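Local coordinates for hypothetical protein Atu0492 (PDB 2GMY) that is of unknown function but belongs to the carboxymuconolactone decarboxylase family and is probably an AhpD-like antioxidant defence protein, at residues A[33-46]-A[84-97]. Sequence-based numbering, arbitrary orientation.
Sequences RFIHLIKLRASIIN and QERALLGWVDAVTK
Helices 33-45 and 84-96 run in the same general direction, their axes 9.5 Å apart at closest and crossing at -42°, with Ile38 opposite Val92 and Ala42 opposite Thr96. Knobs-into-holes packing fills the middle. Leu37 drops among Glu85, Leu88, Leu89 and Val92, its CD2 lying 3.6 Å from Leu89 CD2; in return Val92 enters the hole formed by Leu37, Ile38, Arg41 and Ala42. Further along, Arg41 grips Asp93 side-on in a salt bridge. Arg41 NE makes a nearly straight bond, 2.7 Å to Asp93 OD1 on the syn side, while Arg41 NH2 reaches Asp93 OD2 at 3.0 Å from above the carboxylate plane. A bend at chi2 (60°) brings the edge of the Arg41 guanidinium to the Asp93 carboxylate, and Ile45 CG1 lies over one face of that guanidinium, offset toward its rim. Trp75 NE1 also hydrogen-bonds Asp93 OD2, which should fix the carboxylate's rotation. At the other end Phe34 presents its ring edge to the Gln84 amide, CZ 3.3 Å from OE1. A water links Asn46 OD1 to Thr96 O, while Asn46 ND2 hydrogen-bonds Asn131 OD1. The pair lies in the all-helical subunit core, consistent with an AhpD-like fold, between helices 49-61 and 117-139; Arg135 of the second subunit hydrogen-bonds Thr96 O.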
loop_
_atom_site.group_PDB
_atom_site.type_symbol
_atom_site.label_atom_id
_atom_site.label_comp_id
_atom_site.label_asym_id
_atom_site.label_seq_id
_atom_site.Cartn_x
_atom_site.Cartn_y
_atom_site.Cartn_z
ATOM N N ARG A 33 -15.644 14.806 24.506
ATOM C CA ARG A 33 -14.348 14.138 24.430
ATOM C C ARG A 33 -14.270 13.189 23.230
ATOM O O ARG A 33 -13.243 13.129 22.539
ATOM C CB ARG A 33 -14.065 13.366 25.715
ATOM C CG ARG A 33 -12.721 12.676 25.668
ATOM C CD ARG A 33 -12.416 11.838 26.892
ATOM N NE ARG A 33 -13.380 10.772 27.130
ATOM C CZ ARG A 33 -14.321 10.818 28.065
ATOM N NH1 ARG A 33 -14.428 11.891 28.842
ATOM N NH2 ARG A 33 -15.155 9.794 28.227
ATOM N N PHE A 34 -15.360 12.472 22.979
ATOM C CA PHE A 34 -15.411 11.522 21.858
ATOM C C PHE A 34 -15.483 12.253 20.517
ATOM O O PHE A 34 -14.883 11.815 19.522
ATOM C CB PHE A 34 -16.583 10.547 22.013
ATOM C CG PHE A 34 -16.511 9.693 23.262
ATOM C CD1 PHE A 34 -15.286 9.209 23.740
ATOM C CD2 PHE A 34 -17.677 9.345 23.941
ATOM C CE1 PHE A 34 -15.225 8.409 24.897
ATOM C CE2 PHE A 34 -17.623 8.552 25.091
ATOM C CZ PHE A 34 -16.390 8.086 25.563
ATOM N N ILE A 35 -16.214 13.367 20.488
ATOM C CA ILE A 35 -16.275 14.190 19.284
ATOM C C ILE A 35 -14.878 14.740 18.960
ATOM O O ILE A 35 -14.422 14.661 17.812
ATOM C CB ILE A 35 -17.332 15.312 19.409
ATOM C CG1 ILE A 35 -18.725 14.694 19.565
ATOM C CG2 ILE A 35 -17.279 16.225 18.174
ATOM C CD1 ILE A 35 -19.839 15.736 19.794
ATOM N N HIS A 36 -14.188 15.266 19.972
ATOM C CA HIS A 36 -12.811 15.744 19.788
ATOM C C HIS A 36 -11.888 14.652 19.258
ATOM O O HIS A 36 -11.106 14.873 18.333
ATOM C CB HIS A 36 -12.235 16.249 21.107
ATOM C CG HIS A 36 -12.910 17.475 21.623
ATOM N ND1 HIS A 36 -13.261 18.525 20.803
ATOM C CD2 HIS A 36 -13.274 17.832 22.878
ATOM C CE1 HIS A 36 -13.821 19.477 21.532
ATOM N NE2 HIS A 36 -13.843 19.080 22.792
ATOM N N LEU A 37 -11.980 13.480 19.862
ATOM C CA LEU A 37 -11.158 12.333 19.478
ATOM C C LEU A 37 -11.397 11.940 18.023
ATOM O O LEU A 37 -10.450 11.700 17.265
ATOM C CB LEU A 37 -11.496 11.167 20.410
ATOM C CG LEU A 37 -10.733 9.863 20.194
ATOM C CD1 LEU A 37 -10.702 9.101 21.501
ATOM C CD2 LEU A 37 -11.335 9.022 19.049
ATOM N N ILE A 38 -12.667 11.823 17.647
ATOM C CA ILE A 38 -13.024 11.472 16.268
ATOM C C ILE A 38 -12.440 12.492 15.285
ATOM O O ILE A 38 -11.826 12.114 14.270
ATOM C CB ILE A 38 -14.563 11.398 16.101
ATOM C CG1 ILE A 38 -15.117 10.163 16.801
ATOM C CG2 ILE A 38 -14.940 11.441 14.618
ATOM C CD1 ILE A 38 -16.631 10.265 17.085
ATOM N N LYS A 39 -12.628 13.777 15.583
ATOM C CA LYS A 39 -12.194 14.829 14.660
ATOM C C LYS A 39 -10.682 14.901 14.548
ATOM O O LYS A 39 -10.139 15.031 13.446
ATOM C CB LYS A 39 -12.747 16.188 15.078
ATOM C CG LYS A 39 -14.244 16.321 14.831
ATOM C CD LYS A 39 -14.739 17.640 15.404
ATOM C CE LYS A 39 -16.159 17.893 14.993
ATOM N NZ LYS A 39 -16.456 19.340 15.148
ATOM N N LEU A 40 -9.997 14.807 15.685
ATOM C CA LEU A 40 -8.539 14.936 15.682
ATOM C C LEU A 40 -7.910 13.732 14.997
ATOM O O LEU A 40 -7.061 13.883 14.109
ATOM C CB LEU A 40 -8.001 15.114 17.109
ATOM C CG LEU A 40 -6.476 15.230 17.246
ATOM C CD1 LEU A 40 -5.904 16.360 16.382
ATOM C CD2 LEU A 40 -6.134 15.436 18.701
ATOM N N ARG A 41 -8.346 12.537 15.372
ATOM C CA ARG A 41 -7.730 11.330 14.795
ATOM C C ARG A 41 -7.938 11.221 13.283
ATOM O O ARG A 41 -6.971 10.984 12.540
ATOM C CB ARG A 41 -8.207 10.056 15.503
ATOM C CG ARG A 41 -7.611 8.771 14.924
ATOM C CD ARG A 41 -6.083 8.719 15.004
ATOM N NE ARG A 41 -5.628 7.536 14.267
ATOM C CZ ARG A 41 -4.368 7.311 13.919
ATOM N NH1 ARG A 41 -3.404 8.175 14.264
ATOM N NH2 ARG A 41 -4.073 6.210 13.232
ATOM N N ALA A 42 -9.174 11.431 12.817
ATOM C CA ALA A 42 -9.451 11.346 11.379
ATOM C C ALA A 42 -8.643 12.393 10.616
ATOM O O ALA A 42 -8.110 12.121 9.535
ATOM C CB ALA A 42 -10.949 11.482 11.098
ATOM N N SER A 43 -8.548 13.593 11.195
ATOM C CA SER A 43 -7.777 14.663 10.556
ATOM C C SER A 43 -6.290 14.318 10.414
ATOM O O SER A 43 -5.674 14.618 9.386
ATOM C CB SER A 43 -7.959 15.979 11.317
ATOM O OG SER A 43 -9.322 16.372 11.281
ATOM N N ILE A 44 -5.723 13.676 11.434
ATOM C CA ILE A 44 -4.337 13.228 11.351
ATOM C C ILE A 44 -4.197 12.201 10.209
ATOM O O ILE A 44 -3.299 12.312 9.356
ATOM C CB ILE A 44 -3.856 12.654 12.681
ATOM C CG1 ILE A 44 -3.738 13.775 13.719
ATOM C CG2 ILE A 44 -2.498 11.975 12.521
ATOM C CD1 ILE A 44 -3.650 13.267 15.169
ATOM N N ILE A 45 -5.084 11.212 10.178
ATOM C CA ILE A 45 -4.993 10.173 9.143
ATOM C C ILE A 45 -5.036 10.796 7.762
ATOM O O ILE A 45 -4.266 10.426 6.854
ATOM C CB ILE A 45 -6.140 9.163 9.283
ATOM C CG1 ILE A 45 -5.981 8.376 10.585
ATOM C CG2 ILE A 45 -6.186 8.229 8.077
ATOM C CD1 ILE A 45 -7.176 7.510 10.923
ATOM N N ASN A 46 -5.955 11.748 7.605
ATOM C CA ASN A 46 -6.186 12.369 6.302
ATOM C C ASN A 46 -5.180 13.452 5.925
ATOM O O ASN A 46 -5.292 14.022 4.844
ATOM C CB ASN A 46 -7.602 12.906 6.210
ATOM C CG ASN A 46 -8.620 11.805 6.064
ATOM O OD1 ASN A 46 -8.328 10.742 5.497
ATOM N ND2 ASN A 46 -9.816 12.044 6.585
ATOM N N GLN A 84 -12.202 2.211 26.324
ATOM C CA GLN A 84 -13.289 2.775 25.532
ATOM C C GLN A 84 -12.748 3.674 24.416
ATOM O O GLN A 84 -13.183 3.565 23.270
ATOM C CB GLN A 84 -14.228 3.584 26.412
ATOM C CG GLN A 84 -15.416 4.140 25.655
ATOM C CD GLN A 84 -16.419 4.811 26.572
ATOM O OE1 GLN A 84 -16.046 5.462 27.549
ATOM N NE2 GLN A 84 -17.707 4.686 26.232
ATOM N N GLU A 85 -11.814 4.562 24.759
ATOM C CA GLU A 85 -11.174 5.421 23.738
ATOM C C GLU A 85 -10.471 4.581 22.669
ATOM O O GLU A 85 -10.552 4.895 21.465
ATOM C CB GLU A 85 -10.177 6.392 24.372
ATOM C CG GLU A 85 -10.871 7.470 25.175
ATOM C CD GLU A 85 -9.915 8.360 25.956
ATOM O OE1 GLU A 85 -8.869 7.866 26.432
ATOM O OE2 GLU A 85 -10.226 9.559 26.100
ATOM N N ARG A 86 -9.778 3.524 23.093
ATOM C CA ARG A 86 -9.138 2.628 22.125
ATOM C C ARG A 86 -10.124 1.969 21.178
ATOM O O ARG A 86 -9.836 1.798 19.991
ATOM C CB ARG A 86 -8.290 1.552 22.805
ATOM C CG ARG A 86 -7.112 2.128 23.534
ATOM C CD ARG A 86 -6.270 1.024 24.169
ATOM N NE ARG A 86 -5.520 0.267 23.164
ATOM C CZ ARG A 86 -4.399 0.693 22.579
ATOM N NH1 ARG A 86 -3.869 1.874 22.900
ATOM N NH2 ARG A 86 -3.810 -0.065 21.661
ATOM N N ALA A 87 -11.289 1.597 21.706
ATOM C CA ALA A 87 -12.325 0.981 20.894
ATOM C C ALA A 87 -12.788 1.983 19.842
ATOM O O ALA A 87 -12.930 1.661 18.666
ATOM C CB ALA A 87 -13.476 0.564 21.775
ATOM N N LEU A 88 -13.003 3.218 20.271
ATOM C CA LEU A 88 -13.431 4.268 19.360
ATOM C C LEU A 88 -12.351 4.560 18.309
ATOM O O LEU A 88 -12.646 4.619 17.124
ATOM C CB LEU A 88 -13.775 5.532 20.154
ATOM C CG LEU A 88 -14.256 6.757 19.374
ATOM C CD1 LEU A 88 -15.392 6.419 18.408
ATOM C CD2 LEU A 88 -14.669 7.868 20.349
ATOM N N LEU A 89 -11.101 4.707 18.751
ATOM C CA LEU A 89 -9.974 4.977 17.833
ATOM C C LEU A 89 -9.846 3.899 16.749
ATOM O O LEU A 89 -9.631 4.207 15.572
ATOM C CB LEU A 89 -8.669 5.109 18.621
ATOM C CG LEU A 89 -8.526 6.437 19.365
ATOM C CD1 LEU A 89 -7.555 6.323 20.533
ATOM C CD2 LEU A 89 -8.117 7.567 18.406
ATOM N N GLY A 90 -9.998 2.634 17.139
ATOM C CA GLY A 90 -9.957 1.531 16.158
ATOM C C GLY A 90 -10.993 1.706 15.058
ATOM O O GLY A 90 -10.729 1.429 13.867
ATOM N N TRP A 91 -12.174 2.193 15.446
ATOM C CA TRP A 91 -13.263 2.393 14.497
ATOM C C TRP A 91 -13.027 3.640 13.657
ATOM O O TRP A 91 -13.258 3.633 12.434
ATOM C CB TRP A 91 -14.581 2.501 15.244
ATOM C CG TRP A 91 -15.808 2.476 14.389
ATOM C CD1 TRP A 91 -16.750 3.470 14.280
ATOM C CD2 TRP A 91 -16.267 1.404 13.547
ATOM N NE1 TRP A 91 -17.760 3.083 13.436
ATOM C CE2 TRP A 91 -17.491 1.824 12.967
ATOM C CE3 TRP A 91 -15.769 0.138 13.229
ATOM C CZ2 TRP A 91 -18.220 1.018 12.079
ATOM C CZ3 TRP A 91 -16.505 -0.673 12.346
ATOM C CH2 TRP A 91 -17.717 -0.222 11.792
ATOM N N VAL A 92 -12.574 4.717 14.297
ATOM C CA VAL A 92 -12.201 5.904 13.522
ATOM C C VAL A 92 -11.191 5.541 12.429
ATOM O O VAL A 92 -11.353 5.929 11.266
ATOM C CB VAL A 92 -11.665 7.027 14.423
ATOM C CG1 VAL A 92 -11.105 8.182 13.589
ATOM C CG2 VAL A 92 -12.770 7.520 15.341
ATOM N N ASP A 93 -10.158 4.791 12.803
ATOM C CA ASP A 93 -9.150 4.365 11.835
ATOM C C ASP A 93 -9.760 3.503 10.714
ATOM O O ASP A 93 -9.549 3.787 9.523
ATOM C CB ASP A 93 -8.048 3.591 12.555
ATOM C CG ASP A 93 -7.143 4.494 13.376
ATOM O OD1 ASP A 93 -7.507 5.663 13.621
ATOM O OD2 ASP A 93 -6.055 4.021 13.775
ATOM N N ALA A 94 -10.522 2.477 11.091
ATOM C CA ALA A 94 -11.060 1.522 10.105
ATOM C C ALA A 94 -11.996 2.201 9.109
ATOM O O ALA A 94 -11.964 1.926 7.898
ATOM C CB ALA A 94 -11.779 0.358 10.813
ATOM N N VAL A 95 -12.818 3.117 9.629
ATOM C CA VAL A 95 -13.847 3.778 8.824
ATOM C C VAL A 95 -13.242 4.916 8.011
ATOM O O VAL A 95 -13.627 5.152 6.873
ATOM C CB VAL A 95 -15.022 4.251 9.705
ATOM C CG1 VAL A 95 -16.052 5.033 8.898
ATOM C CG2 VAL A 95 -15.699 3.047 10.338
ATOM N N THR A 96 -12.277 5.628 8.588
ATOM C CA THR A 96 -11.590 6.668 7.811
ATOM C C THR A 96 -10.882 6.047 6.595
ATOM O O THR A 96 -10.854 6.628 5.518
ATOM C CB THR A 96 -10.633 7.477 8.699
ATOM O OG1 THR A 96 -11.413 8.213 9.651
ATOM C CG2 THR A 96 -9.814 8.452 7.887
ATOM N N LYS A 97 -10.341 4.849 6.790
ATOM C CA LYS A 97 -9.667 4.126 5.714
ATOM C C LYS A 97 -10.548 3.003 5.170
ATOM O O LYS A 97 -10.068 1.894 4.904
ATOM C CB LYS A 97 -8.323 3.569 6.191
ATOM C CG LYS A 97 -7.327 4.652 6.599
ATOM C CD LYS A 97 -6.002 4.037 7.074
ATOM C CE LYS A 97 -6.198 3.145 8.296
ATOM N NZ LYS A 97 -6.555 3.947 9.498
HETATM O O HOH W 1 -9.815 8.894 4.257
#